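Local coordinates for designed protein (Trypanosoma brucei, PDB 6IEV), which is a designed protein with a thioredoxin-type fold, of no assigned function, probably made to examine how partly buried hydrophobic side chains affect stability at high temperature, at residues Glu29-Ala34 against Glu85-Thr90. Residues are numbered along the deposited sequence; the frame is centred on the assembly and turned at random.
Sequences EELREA and EWYNIT
Arg-32 lays one face of its guanidinium group against the outer, six-membered end of the Trp-86 indole. CZ2 of Trp-86 sits over the centre of the guanidinium, 3.4 Å from its plane, while NH1 of Arg-32 comes within 3.2 Å of CH2 of Trp-86. The two planes are tilted 29° apart, neither parallel nor T-shaped. CD of Arg-32 lies above the indole plane, offset toward the rim, and no hydrogen bond crosses between the segments. The bend at chi3 (67°) turns the arginine chain aside, setting the guanidinium over the outer rim of the indole instead of running it into the ring. With CG anti to its backbone N (chi1 -178°), Trp-86 carries its ring toward helix 28-35, where it also touches Leu-28.

The second touch is apolar and deeper: CD2 of Leu-31 packs on CE1 of Tyr-87 at 3.9 Å, approaching the phenol ring obliquely. Tyr-87 OH hydrogen-bonds to Glu-98, which helps fix where the ring lies beside the leucine. Tyr-87 is already leaving helical geometry, and a Schellman motif with Asn-88 at C-prime closes helix 81-86 just beyond it.

Helix 28-35 and the end of helix 81-86, two helices flanking the central sheet of the thioredoxin-type fold, thus meet through an exposed Arg-32/Trp-86 pair over a Leu-31/Tyr-87 contact in which only the leucine is buried; Leu-31 continues inward to Ile-43 and Val-75 on strands 40-46 and 70-76, and Ile-89 reaches Phe-45 on strand 40-46.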
loop_
_atom_site.group_PDB
_atom_site.type_symbol
_atom_site.label_atom_id
_atom_site.label_comp_id
_atom_site.label_asym_id
_atom_site.label_seq_id
_atom_site.Cartn_x
_atom_site.Cartn_y
_atom_site.Cartn_z
ATOM N N GLU A 29 27.044 3.506 -15.474
ATOM C CA GLU A 29 26.378 3.383 -16.762
ATOM C C GLU A 29 25.046 2.647 -16.629
ATOM O O GLU A 29 24.040 3.060 -17.214
ATOM C CB GLU A 29 27.275 2.652 -17.762
ATOM C CG GLU A 29 26.632 2.508 -19.130
ATOM C CD GLU A 29 26.267 3.862 -19.735
ATOM O OE1 GLU A 29 27.037 4.833 -19.522
ATOM O OE2 GLU A 29 25.204 3.960 -20.399
ATOM N N GLU A 30 25.004 1.574 -15.843
ATOM C CA GLU A 30 23.723 0.916 -15.621
ATOM C C GLU A 30 22.757 1.848 -14.905
ATOM O O GLU A 30 21.578 1.915 -15.253
ATOM C CB GLU A 30 23.907 -0.373 -14.824
ATOM C CG GLU A 30 22.581 -1.079 -14.552
ATOM C CD GLU A 30 22.735 -2.269 -13.607
ATOM O OE1 GLU A 30 21.808 -3.087 -13.523
ATOM O OE2 GLU A 30 23.780 -2.381 -12.933
ATOM N N LEU A 31 23.244 2.594 -13.914
ATOM C CA LEU A 31 22.361 3.455 -13.136
ATOM C C LEU A 31 21.784 4.586 -13.986
ATOM O O LEU A 31 20.610 4.938 -13.842
ATOM C CB LEU A 31 23.117 4.014 -11.926
ATOM C CG LEU A 31 22.366 4.965 -10.992
ATOM C CD1 LEU A 31 20.972 4.429 -10.669
ATOM C CD2 LEU A 31 23.154 5.171 -9.722
ATOM N N ARG A 32 22.595 5.172 -14.872
ATOM C CA ARG A 32 22.101 6.272 -15.698
ATOM C C ARG A 32 21.075 5.804 -16.720
ATOM O O ARG A 32 20.093 6.504 -16.974
ATOM C CB ARG A 32 23.264 6.966 -16.402
ATOM C CG ARG A 32 24.170 7.731 -15.464
ATOM C CD ARG A 32 25.266 8.459 -16.234
ATOM N NE ARG A 32 24.759 9.542 -17.073
ATOM C CZ ARG A 32 25.524 10.290 -17.864
ATOM N NH1 ARG A 32 26.841 10.080 -17.928
ATOM N NH2 ARG A 32 24.971 11.255 -18.588
ATOM N N GLU A 33 21.271 4.620 -17.304
ATOM C CA GLU A 33 20.264 4.096 -18.222
ATOM C C GLU A 33 18.985 3.712 -17.491
ATOM O O GLU A 33 17.902 3.763 -18.079
ATOM C CB GLU A 33 20.821 2.916 -19.024
ATOM C CG GLU A 33 21.426 3.359 -20.365
ATOM C CD GLU A 33 21.094 2.430 -21.537
ATOM O OE1 GLU A 33 21.632 1.298 -21.590
ATOM O OE2 GLU A 33 20.299 2.844 -22.415
ATOM N N ALA A 34 19.082 3.282 -16.237
ATOM C CA ALA A 34 17.880 2.967 -15.479
ATOM C C ALA A 34 17.065 4.219 -15.185
ATOM O O ALA A 34 15.851 4.244 -15.393
ATOM C CB ALA A 34 18.253 2.261 -14.177
ATOM N N GLU A 85 30.174 9.776 -6.573
ATOM C CA GLU A 85 30.602 11.105 -7.002
ATOM C C GLU A 85 29.550 11.765 -7.889
ATOM O O GLU A 85 29.231 12.946 -7.709
ATOM C CB GLU A 85 31.947 11.005 -7.742
ATOM C CG GLU A 85 33.171 10.775 -6.850
ATOM C CD GLU A 85 34.409 10.303 -7.635
ATOM O OE1 GLU A 85 34.418 10.420 -8.881
ATOM O OE2 GLU A 85 35.374 9.808 -7.005
ATOM N N TRP A 86 28.999 11.011 -8.844
ATOM C CA TRP A 86 28.107 11.582 -9.846
ATOM C C TRP A 86 26.872 12.204 -9.215
ATOM O O TRP A 86 26.392 13.244 -9.670
ATOM C CB TRP A 86 27.679 10.502 -10.840
ATOM C CG TRP A 86 26.801 11.032 -11.925
ATOM C CD1 TRP A 86 25.439 11.223 -11.883
ATOM C CD2 TRP A 86 27.224 11.459 -13.216
ATOM N NE1 TRP A 86 24.998 11.737 -13.077
ATOM C CE2 TRP A 86 26.076 11.892 -13.911
ATOM C CE3 TRP A 86 28.464 11.514 -13.856
ATOM C CZ2 TRP A 86 26.135 12.365 -15.217
ATOM C CZ3 TRP A 86 28.520 11.982 -15.145
ATOM C CH2 TRP A 86 27.363 12.398 -15.815
ATOM N N TYR A 87 26.309 11.549 -8.215
ATOM C CA TYR A 87 25.125 12.035 -7.528
ATOM C C TYR A 87 25.451 12.864 -6.297
ATOM O O TYR A 87 24.539 13.194 -5.533
ATOM C CB TYR A 87 24.223 10.849 -7.161
ATOM C CG TYR A 87 23.475 10.330 -8.355
ATOM C CD1 TYR A 87 24.080 9.444 -9.239
ATOM C CD2 TYR A 87 22.174 10.735 -8.616
ATOM C CE1 TYR A 87 23.402 8.976 -10.353
ATOM C CE2 TYR A 87 21.486 10.265 -9.718
ATOM C CZ TYR A 87 22.104 9.387 -10.582
ATOM O OH TYR A 87 21.436 8.916 -11.688
ATOM N N ASN A 88 26.728 13.197 -6.082
ATOM C CA ASN A 88 27.130 14.096 -5.001
ATOM C C ASN A 88 26.641 13.611 -3.637
ATOM O O ASN A 88 26.084 14.371 -2.844
ATOM C CB ASN A 88 26.666 15.524 -5.281
ATOM C CG ASN A 88 27.721 16.328 -6.013
ATOM O OD1 ASN A 88 27.532 16.721 -7.167
ATOM N ND2 ASN A 88 28.863 16.542 -5.357
ATOM N N ILE A 89 26.868 12.332 -3.360
ATOM C CA ILE A 89 26.428 11.728 -2.106
ATOM C C ILE A 89 27.447 12.062 -1.027
ATOM O O ILE A 89 28.602 11.628 -1.094
ATOM C CB ILE A 89 26.272 10.210 -2.235
ATOM C CG1 ILE A 89 25.305 9.853 -3.367
ATOM C CG2 ILE A 89 25.875 9.630 -0.887
ATOM C CD1 ILE A 89 23.924 10.481 -3.220
ATOM N N THR A 90 27.000 12.774 0.004
ATOM C CA THR A 90 27.885 13.248 1.050
ATOM C C THR A 90 27.813 12.421 2.328
ATOM O O THR A 90 28.743 12.481 3.138
ATOM C CB THR A 90 27.549 14.706 1.381
ATOM O OG1 THR A 90 26.223 14.777 1.912
ATOM C CG2 THR A 90 27.596 15.550 0.121
#